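Local atomic coordinates of malate dehydrogenase (Picrophilus torridus, PDB entry 4BGV), a protein that probably catalyses the reversible NAD-dependent oxidation of malate to oxaloacetate, a step of the tricarboxylic acid cycle. Residues E243-D248 / I278-N283; V107-K112 / Y135-I140; I129-I134 / N271-V276. All blocks are in the same frame, centred on the assembly; numbering follows the deposited sequence. Where two conformers were deposited one is given.

The three contacts are linked through shared elements, helix 127-138 and strand 272-281. Interaction 2 lies in the NAD-binding domain, interaction 1 in the C-terminal domain, and interaction 3 bridges the two. Interactions 2 and 3 share the helix; their centres are 13 Å apart and they touch, Tyr135 CB lying 3.7 Å from Phe273 CE1. Interactions 1 and 3 share the strand, with centres 18 Å apart and no further touch. All stand back from the predicted coenzyme site: between side chains, Thr124 is about 9 Å from Ala131 (interaction 3) and 10 Å from Ile111 (interaction 2), and Val123 about 11 Å from Ile245 (interaction 1). Asn125, probably substrate-binding, is about 11 Å from Ala131.

Interaction 1 (E243-D248 / I278-N283); sequences ESIVND and IKIGKN
Ser244, in the last turn of helix 232-246, donates its hydroxyl to the carbonyl of Ile280, with OG 2.7 Å from Ile280 O. The hydroxyl points away from the backbone N (chi1 -168°), which carries it across to the strand, and it meets the oxygen from above the carbonyl plane rather than on a lone pair. A serine suits this place because one hydroxyl can donate to Ile280 O and accept from Arg251 N, so the buried group has a partner on each of two strands.

Beside it Ile245 and Ile280 cross obliquely, and their branches press together more tightly than usual: CG1 of Ile245 is 3.4 Å from CG2 of Ile280. The backbones also meet, through two CA-H...O contacts: Ile245 CA to Gly281 O, 3.5 Å, and Lys282 CA to Ile245 O, 3.4 Å.

Asp248, at positive phi, is the C' residue of the Schellman motif that ends the helix. Its CG lies anti to the backbone N (chi1 -166°), bringing OD1 within 2.8 Å of Lys282 N; the fairly straight bond (158°) arrives from above the carboxylate plane. The same oxygen forms a salt bridge with Lys250, which would help hold the carboxylate in place. Glycine fits position 281, since a beta carbon there would collide with Asp248 OD1. In the conformer given, Lys282 runs extended beyond CG and bends only at its last torsion, with CG 3.3 Å from Asp248 OD1 and NZ 4.6 Å from Asp248 OD2, too far for a salt bridge.

Strands 251-259 and 284-288 flank strand 272-281 in its antiparallel sheet, Ile245 leans on Lys119 and Val121 of strand 119-122, and Arg2 of a second subunit packs on Asp248.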
loop_
_atom_site.group_PDB
_atom_site.type_symbol
_atom_site.label_atom_id
_atom_site.label_comp_id
_atom_site.label_asym_id
_atom_site.label_seq_id
_atom_site.Cartn_x
_atom_site.Cartn_y
_atom_site.Cartn_z
ATOM N N GLU A 243 -12.002 -9.192 -4.118
ATOM C CA GLU A 243 -12.040 -7.736 -3.953
ATOM C C GLU A 243 -12.715 -7.063 -5.159
ATOM O O GLU A 243 -13.301 -5.980 -5.026
ATOM C CB GLU A 243 -10.629 -7.169 -3.699
ATOM C CG GLU A 243 -9.770 -7.108 -4.938
ATOM C CD GLU A 243 -8.339 -6.679 -4.652
ATOM O OE1 GLU A 243 -7.957 -6.582 -3.464
ATOM O OE2 GLU A 243 -7.604 -6.439 -5.624
ATOM N N SER A 244 -12.658 -7.690 -6.334
ATOM C CA SER A 244 -13.343 -7.111 -7.491
ATOM C C SER A 244 -14.856 -7.132 -7.277
ATOM O O SER A 244 -15.572 -6.239 -7.738
ATOM C CB SER A 244 -12.982 -7.829 -8.805
ATOM O OG SER A 244 -13.439 -7.080 -9.937
ATOM N N ILE A 245 -15.354 -8.159 -6.599
ATOM C CA ILE A 245 -16.784 -8.179 -6.244
ATOM C C ILE A 245 -17.107 -7.153 -5.154
ATOM O O ILE A 245 -17.979 -6.275 -5.328
ATOM C CB ILE A 245 -17.230 -9.571 -5.742
ATOM C CG1 ILE A 245 -16.970 -10.626 -6.814
ATOM C CG2 ILE A 245 -18.730 -9.561 -5.375
ATOM C CD1 ILE A 245 -17.271 -12.044 -6.367
ATOM N N VAL A 246 -16.405 -7.270 -4.030
ATOM C CA VAL A 246 -16.654 -6.421 -2.861
ATOM C C VAL A 246 -16.537 -4.941 -3.194
ATOM O O VAL A 246 -17.377 -4.120 -2.795
ATOM C CB VAL A 246 -15.696 -6.787 -1.699
ATOM C CG1 VAL A 246 -15.779 -5.773 -0.568
ATOM C CG2 VAL A 246 -16.020 -8.193 -1.188
ATOM N N ASN A 247 -15.501 -4.597 -3.940
ATOM C CA ASN A 247 -15.255 -3.203 -4.258
ATOM C C ASN A 247 -15.658 -2.845 -5.686
ATOM O O ASN A 247 -15.292 -1.774 -6.186
ATOM C CB ASN A 247 -13.788 -2.875 -3.981
ATOM C CG ASN A 247 -13.473 -2.928 -2.504
ATOM O OD1 ASN A 247 -14.324 -2.575 -1.684
ATOM N ND2 ASN A 247 -12.268 -3.366 -2.150
ATOM N N ASP A 248 -16.382 -3.760 -6.338
ATOM C CA ASP A 248 -16.980 -3.511 -7.661
ATOM C C ASP A 248 -15.941 -2.968 -8.670
ATOM O O ASP A 248 -16.184 -1.979 -9.367
ATOM C CB ASP A 248 -18.153 -2.546 -7.491
ATOM C CG ASP A 248 -19.049 -2.473 -8.713
ATOM O OD1 ASP A 248 -19.207 -3.491 -9.421
ATOM O OD2 ASP A 248 -19.618 -1.384 -8.946
ATOM N N ILE A 278 -14.229 -12.941 -17.859
ATOM C CA ILE A 278 -15.416 -12.287 -17.322
ATOM C C ILE A 278 -15.086 -10.928 -16.695
ATOM O O ILE A 278 -13.965 -10.710 -16.234
ATOM C CB ILE A 278 -16.140 -13.167 -16.272
ATOM C CG1 ILE A 278 -15.213 -13.503 -15.096
ATOM C CG2 ILE A 278 -16.733 -14.431 -16.926
ATOM C CD1 ILE A 278 -15.961 -14.074 -13.896
ATOM N N LYS A 279 -16.062 -10.016 -16.707
ATOM C CA LYS A 279 -15.979 -8.786 -15.919
ATOM C C LYS A 279 -16.589 -9.082 -14.545
ATOM O O LYS A 279 -17.732 -9.519 -14.458
ATOM C CB LYS A 279 -16.753 -7.638 -16.592
ATOM C CG LYS A 279 -16.607 -6.302 -15.843
ATOM C CD LYS A 279 -17.624 -5.238 -16.292
ATOM C CE LYS A 279 -17.562 -4.995 -17.782
ATOM N NZ LYS A 279 -18.347 -3.777 -18.192
ATOM N N ILE A 280 -15.818 -8.863 -13.482
ATOM C CA ILE A 280 -16.239 -9.206 -12.125
ATOM C C ILE A 280 -16.647 -7.953 -11.364
ATOM O O ILE A 280 -15.833 -7.056 -11.157
ATOM C CB ILE A 280 -15.101 -9.884 -11.350
ATOM C CG1 ILE A 280 -14.566 -11.087 -12.126
ATOM C CG2 ILE A 280 -15.589 -10.315 -9.946
ATOM C CD1 ILE A 280 -13.341 -11.709 -11.497
ATOM N N GLY A 281 -17.905 -7.885 -10.956
ATOM C CA GLY A 281 -18.388 -6.710 -10.248
ATOM C C GLY A 281 -19.234 -7.060 -9.047
ATOM O O GLY A 281 -19.290 -8.232 -8.642
ATOM N N LYS A 282 -19.929 -6.056 -8.496
ATOM C CA LYS A 282 -20.728 -6.260 -7.287
ATOM C C LYS A 282 -21.852 -7.277 -7.475
ATOM O O LYS A 282 -22.356 -7.830 -6.500
ATOM C CB LYS A 282 -21.295 -4.934 -6.759
ATOM C CG LYS A 282 -22.060 -4.118 -7.792
ATOM C CD LYS A 282 -22.599 -2.825 -7.172
ATOM C CE LYS A 282 -23.057 -1.836 -8.235
ATOM N NZ LYS A 282 -24.089 -2.416 -9.141
ATOM N N ASN A 283 -22.245 -7.525 -8.724
ATOM C CA ASN A 283 -23.306 -8.499 -8.974
ATOM C C ASN A 283 -22.782 -9.901 -9.327
ATOM O O ASN A 283 -23.565 -10.796 -9.654
ATOM C CB ASN A 283 -24.255 -8.019 -10.087
ATOM C CG ASN A 283 -24.951 -6.708 -9.757
ATOM O OD1 ASN A 283 -25.017 -5.807 -10.592
ATOM N ND2 ASN A 283 -25.475 -6.599 -8.547
#

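Interaction 2 (V107-K112 / Y135-I140); sequences VGEAIK and YKASGI
The carbonyl oxygen of Gly108 takes one true hydrogen bond, from Lys112 N at 3.0 Å within its own helix, and a weak CH contact from Ser138 on the neighbouring helix, Ser138 CA to Gly108 O being 3.4 Å. The CH contact is well bent, 124° at the hydrogen, and Ser138 CB lies against the same oxygen. This is close helix-to-helix packing in the Rossmann domain, where helix 127-138 is the crossover of a beta-alpha-beta unit joining parallel strands 119-122 and 145-147, and helix 93-114 precedes that unit.

Small residues make the approach possible. Gly108 exposes bare backbone to the methyl of Ala137, whose CB stands 3.9 Å from Gly108 CA; a beta carbon on Gly108 would run into that methyl. Phe319 of helix 295-321 packs on Ala137 too.

Ser138 closes its helix. Its OG sits between the backbone N and the carbonyl carbon (chi1 71°), folded back on its own chain, where it accepts from Ile140 N at 3.2 Å in a nearly straight bond of 164°, an ST turn, and also bonds to Ile134 O one turn earlier. The buried hydroxyl is thus satisfied within its own helix end. Gly139 then leads the chain out of the helix at positive phi, which glycine adopts without strain.

Lys112 extends its chain alongside the end of helix 127-138, CG 3.4 Å from Ser138 O. Its length suits the exposed margin of the helix pair: the aliphatic stem covers backbone while the ammonium reaches a water 3.0 Å from NZ. Deeper in, both isoleucines touch Ile120 of strand 119-122 and meet each other at about a right angle, CG2 of Ile111 being 3.7 Å from CD1 of Ile140.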
loop_
_atom_site.group_PDB
_atom_site.type_symbol
_atom_site.label_atom_id
_atom_site.label_comp_id
_atom_site.label_asym_id
_atom_site.label_seq_id
_atom_site.Cartn_x
_atom_site.Cartn_y
_atom_site.Cartn_z
ATOM N N VAL A 107 -21.905 -27.957 1.643
ATOM C CA VAL A 107 -21.548 -26.545 1.783
ATOM C C VAL A 107 -22.590 -25.644 1.121
ATOM O O VAL A 107 -23.028 -24.654 1.714
ATOM C CB VAL A 107 -20.128 -26.229 1.250
ATOM C CG1 VAL A 107 -19.941 -24.732 1.063
ATOM C CG2 VAL A 107 -19.068 -26.767 2.215
ATOM N N GLY A 108 -23.005 -26.002 -0.092
ATOM C CA GLY A 108 -24.000 -25.219 -0.812
ATOM C C GLY A 108 -25.347 -25.192 -0.115
ATOM O O GLY A 108 -26.055 -24.176 -0.132
ATOM N N GLU A 109 -25.710 -26.314 0.504
ATOM C CA GLU A 109 -26.938 -26.370 1.300
ATOM C C GLU A 109 -26.878 -25.456 2.521
ATOM O O GLU A 109 -27.862 -24.799 2.852
ATOM C CB GLU A 109 -27.281 -27.822 1.681
ATOM C CG GLU A 109 -27.828 -28.590 0.463
ATOM C CD GLU A 109 -27.775 -30.098 0.613
ATOM O OE1 GLU A 109 -27.248 -30.593 1.641
ATOM O OE2 GLU A 109 -28.260 -30.787 -0.311
ATOM N N ALA A 110 -25.722 -25.408 3.178
ATOM C CA ALA A 110 -25.522 -24.482 4.289
ATOM C C ALA A 110 -25.565 -23.018 3.838
ATOM O O ALA A 110 -26.095 -22.164 4.542
ATOM C CB ALA A 110 -24.205 -24.783 5.025
ATOM N N ILE A 111 -24.997 -22.726 2.672
ATOM C CA ILE A 111 -25.048 -21.369 2.133
ATOM C C ILE A 111 -26.487 -20.943 1.824
ATOM O O ILE A 111 -26.894 -19.817 2.124
ATOM C CB ILE A 111 -24.168 -21.232 0.863
ATOM C CG1 ILE A 111 -22.679 -21.331 1.226
ATOM C CG2 ILE A 111 -24.459 -19.922 0.157
ATOM C CD1 ILE A 111 -21.750 -21.549 0.004
ATOM N N LYS A 112 -27.258 -21.850 1.234
ATOM C CA LYS A 112 -28.656 -21.569 0.940
ATOM C C LYS A 112 -29.428 -21.277 2.219
ATOM O O LYS A 112 -30.270 -20.381 2.262
ATOM C CB LYS A 112 -29.294 -22.752 0.218
ATOM C CG LYS A 112 -30.776 -22.564 -0.072
ATOM C CD LYS A 112 -31.350 -23.801 -0.730
ATOM C CE LYS A 112 -32.752 -23.534 -1.258
ATOM N NZ LYS A 112 -33.206 -24.630 -2.152
ATOM N N TYR A 135 -23.731 -24.467 -7.347
ATOM C CA TYR A 135 -24.917 -23.957 -8.009
ATOM C C TYR A 135 -26.094 -24.917 -7.814
ATOM O O TYR A 135 -27.173 -24.512 -7.407
ATOM C CB TYR A 135 -24.633 -23.765 -9.512
ATOM C CG TYR A 135 -25.867 -23.447 -10.322
ATOM C CD1 TYR A 135 -26.717 -22.411 -9.940
ATOM C CD2 TYR A 135 -26.185 -24.169 -11.467
ATOM C CE1 TYR A 135 -27.849 -22.106 -10.676
ATOM C CE2 TYR A 135 -27.318 -23.864 -12.216
ATOM C CZ TYR A 135 -28.145 -22.830 -11.806
ATOM O OH TYR A 135 -29.273 -22.506 -12.531
ATOM N N LYS A 136 -25.872 -26.197 -8.083
ATOM C CA LYS A 136 -26.937 -27.191 -7.927
ATOM C C LYS A 136 -27.442 -27.301 -6.481
ATOM O O LYS A 136 -28.631 -27.524 -6.250
ATOM C CB LYS A 136 -26.484 -28.555 -8.454
ATOM C CG LYS A 136 -26.284 -28.584 -9.965
ATOM C CD LYS A 136 -25.749 -29.942 -10.412
ATOM C CE LYS A 136 -26.784 -31.048 -10.222
ATOM N NZ LYS A 136 -27.771 -31.070 -11.344
ATOM N N ALA A 137 -26.546 -27.128 -5.515
ATOM C CA ALA A 137 -26.907 -27.317 -4.109
ATOM C C ALA A 137 -27.539 -26.074 -3.488
ATOM O O ALA A 137 -28.416 -26.189 -2.637
ATOM C CB ALA A 137 -25.682 -27.740 -3.295
ATOM N N SER A 138 -27.070 -24.896 -3.890
ATOM C CA SER A 138 -27.456 -23.657 -3.221
ATOM C C SER A 138 -28.655 -22.959 -3.861
ATOM O O SER A 138 -29.357 -22.225 -3.186
ATOM C CB SER A 138 -26.285 -22.671 -3.162
ATOM O OG SER A 138 -26.001 -22.139 -4.451
ATOM N N GLY A 139 -28.859 -23.158 -5.163
ATOM C CA GLY A 139 -29.939 -22.492 -5.882
ATOM C C GLY A 139 -29.679 -21.011 -6.145
ATOM O O GLY A 139 -30.557 -20.270 -6.602
ATOM N N ILE A 140 -28.459 -20.578 -5.862
ATOM C CA ILE A 140 -28.068 -19.190 -6.084
ATOM C C ILE A 140 -28.071 -18.892 -7.582
ATOM O O ILE A 140 -27.714 -19.756 -8.388
ATOM C CB ILE A 140 -26.688 -18.919 -5.433
ATOM C CG1 ILE A 140 -26.860 -18.798 -3.915
ATOM C CG2 ILE A 140 -26.008 -17.670 -6.016
ATOM C CD1 ILE A 140 -25.555 -18.754 -3.151
HETATM O O HOH W 1 -31.399 -25.655 -4.378
#

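Interaction 3 (I129-I134 / N271-V276); sequences IMAYAI and NLFIGV
Phe273 lays one face of its ring against the backbone and methyl of helix 127-138. Ala131 CB stands 4.0 Å from the ring centroid, 24° off the normal, in a CH-pi contact set toward the rim, and Tyr132 N lies over the same ring. Alanine suits the spot because its single methyl lets the flat ring come up to the helix: Phe273 CD1 is only 3.6 Å from Tyr132 CA.

Tyr132 extends its ring toward the Asn271 end of the strand, with CG anti to the backbone N (chi1 -175°). Phe273 CD1 then lies at the edge of this ring and Leu272 CD2 over one face, 4.1 Å from the centroid. A leucine supplies a methyl at the end of a long enough branch to cover that face. The far edge is polar: a water donates to Tyr132 OH at 3.0 Å, and the hydroxyl also bonds to Asp316 of helix 295-321.

Around Phe273 the packing continues with the ring of Tyr258 on strand 251-259, the two planes inclined to each other. Replacing Phe273 by alanine would probably open a gap over the Ala131 methyl and leave the Tyr132 ring without its edge partner.

Helix segment 129-134 and strand segment 272-276 run roughly antiparallel, 146° between their directions. Together they form a mainly apolar helix-on-strand contact between the Rossmann-type NAD-binding part and the C-terminal alpha/beta part of the subunit, as expected of the LDH/MDH superfamily.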
loop_
_atom_site.group_PDB
_atom_site.type_symbol
_atom_site.label_atom_id
_atom_site.label_comp_id
_atom_site.label_asym_id
_atom_site.label_seq_id
_atom_site.Cartn_x
_atom_site.Cartn_y
_atom_site.Cartn_z
ATOM N N ILE A 129 -16.218 -27.583 -12.066
ATOM C CA ILE A 129 -17.181 -28.593 -11.611
ATOM C C ILE A 129 -17.690 -28.297 -10.200
ATOM O O ILE A 129 -18.873 -28.495 -9.904
ATOM C CB ILE A 129 -16.601 -30.039 -11.638
ATOM C CG1 ILE A 129 -15.818 -30.279 -12.924
ATOM C CG2 ILE A 129 -17.717 -31.089 -11.444
ATOM C CD1 ILE A 129 -16.608 -29.975 -14.219
ATOM N N MET A 130 -16.801 -27.865 -9.315
ATOM C CA MET A 130 -17.204 -27.569 -7.941
ATOM C C MET A 130 -18.128 -26.352 -7.872
ATOM O O MET A 130 -19.024 -26.314 -7.032
ATOM C CB MET A 130 -15.992 -27.403 -7.013
ATOM C CG MET A 130 -15.166 -28.677 -6.864
ATOM S SD MET A 130 -16.140 -30.139 -6.455
ATOM C CE MET A 130 -15.403 -31.350 -7.540
ATOM N N ALA A 131 -17.924 -25.373 -8.757
ATOM C CA ALA A 131 -18.862 -24.261 -8.881
ATOM C C ALA A 131 -20.225 -24.752 -9.361
ATOM O O ALA A 131 -21.272 -24.307 -8.890
ATOM C CB ALA A 131 -18.310 -23.174 -9.832
ATOM N N TYR A 132 -20.209 -25.671 -10.320
ATOM C CA TYR A 132 -21.442 -26.290 -10.801
ATOM C C TYR A 132 -22.171 -26.992 -9.657
ATOM O O TYR A 132 -23.379 -26.827 -9.488
ATOM C CB TYR A 132 -21.122 -27.251 -11.947
ATOM C CG TYR A 132 -22.326 -27.873 -12.615
ATOM C CD1 TYR A 132 -23.330 -27.082 -13.187
ATOM C CD2 TYR A 132 -22.459 -29.247 -12.681
ATOM C CE1 TYR A 132 -24.433 -27.661 -13.801
ATOM C CE2 TYR A 132 -23.549 -29.832 -13.291
ATOM C CZ TYR A 132 -24.529 -29.039 -13.851
ATOM O OH TYR A 132 -25.601 -29.645 -14.452
ATOM N N ALA A 133 -21.428 -27.722 -8.831
ATOM C CA ALA A 133 -22.031 -28.378 -7.672
ATOM C C ALA A 133 -22.602 -27.366 -6.670
ATOM O O ALA A 133 -23.682 -27.572 -6.115
ATOM C CB ALA A 133 -21.021 -29.298 -6.988
ATOM N N ILE A 134 -21.869 -26.284 -6.428
ATOM C CA ILE A 134 -22.348 -25.248 -5.508
ATOM C C ILE A 134 -23.663 -24.658 -6.031
ATOM O O ILE A 134 -24.601 -24.413 -5.262
ATOM C CB ILE A 134 -21.282 -24.150 -5.280
ATOM C CG1 ILE A 134 -20.138 -24.679 -4.398
ATOM C CG2 ILE A 134 -21.896 -22.890 -4.639
ATOM C CD1 ILE A 134 -20.529 -24.961 -2.919
ATOM N N ASN A 271 -25.380 -24.449 -20.024
ATOM C CA ASN A 271 -25.763 -24.670 -18.635
ATOM C C ASN A 271 -24.713 -25.416 -17.825
ATOM O O ASN A 271 -25.053 -26.273 -17.014
ATOM C CB ASN A 271 -27.094 -25.397 -18.551
ATOM C CG ASN A 271 -28.149 -24.745 -19.392
ATOM O OD1 ASN A 271 -28.850 -25.410 -20.159
ATOM N ND2 ASN A 271 -28.252 -23.429 -19.284
ATOM N N LEU A 272 -23.449 -25.092 -18.080
ATOM C CA LEU A 272 -22.305 -25.621 -17.334
ATOM C C LEU A 272 -21.382 -24.461 -16.992
ATOM O O LEU A 272 -21.491 -23.386 -17.592
ATOM C CB LEU A 272 -21.529 -26.628 -18.187
ATOM C CG LEU A 272 -22.264 -27.906 -18.574
ATOM C CD1 LEU A 272 -21.324 -28.865 -19.260
ATOM C CD2 LEU A 272 -22.867 -28.523 -17.328
ATOM N N PHE A 273 -20.489 -24.670 -16.024
ATOM C CA PHE A 273 -19.425 -23.704 -15.714
ATOM C C PHE A 273 -18.127 -24.067 -16.447
ATOM O O PHE A 273 -17.732 -25.229 -16.466
ATOM C CB PHE A 273 -19.136 -23.681 -14.214
ATOM C CG PHE A 273 -20.168 -22.957 -13.393
ATOM C CD1 PHE A 273 -21.401 -23.536 -13.139
ATOM C CD2 PHE A 273 -19.877 -21.718 -12.821
ATOM C CE1 PHE A 273 -22.353 -22.883 -12.352
ATOM C CE2 PHE A 273 -20.813 -21.065 -12.028
ATOM C CZ PHE A 273 -22.057 -21.642 -11.806
ATOM N N ILE A 274 -17.470 -23.079 -17.050
ATOM C CA ILE A 274 -16.160 -23.306 -17.656
ATOM C C ILE A 274 -15.375 -21.985 -17.658
ATOM O O ILE A 274 -15.970 -20.909 -17.596
ATOM C CB ILE A 274 -16.296 -23.918 -19.093
ATOM C CG1 ILE A 274 -14.971 -24.532 -19.569
ATOM C CG2 ILE A 274 -16.861 -22.896 -20.078
ATOM C CD1 ILE A 274 -15.154 -25.528 -20.742
ATOM N N GLY A 275 -14.047 -22.062 -17.713
ATOM C CA GLY A 275 -13.207 -20.874 -17.626
ATOM C C GLY A 275 -13.228 -19.970 -18.850
ATOM O O GLY A 275 -12.759 -20.347 -19.926
ATOM N N VAL A 276 -13.785 -18.773 -18.687
ATOM C CA VAL A 276 -13.891 -17.804 -19.780
ATOM C C VAL A 276 -13.592 -16.407 -19.226
ATOM O O VAL A 276 -13.690 -16.190 -18.011
ATOM C CB VAL A 276 -15.304 -17.829 -20.446
ATOM C CG1 VAL A 276 -15.616 -19.204 -21.076
ATOM C CG2 VAL A 276 -16.378 -17.444 -19.439
HETATM O O HOH W 2 -26.449 -28.297 -17.018
#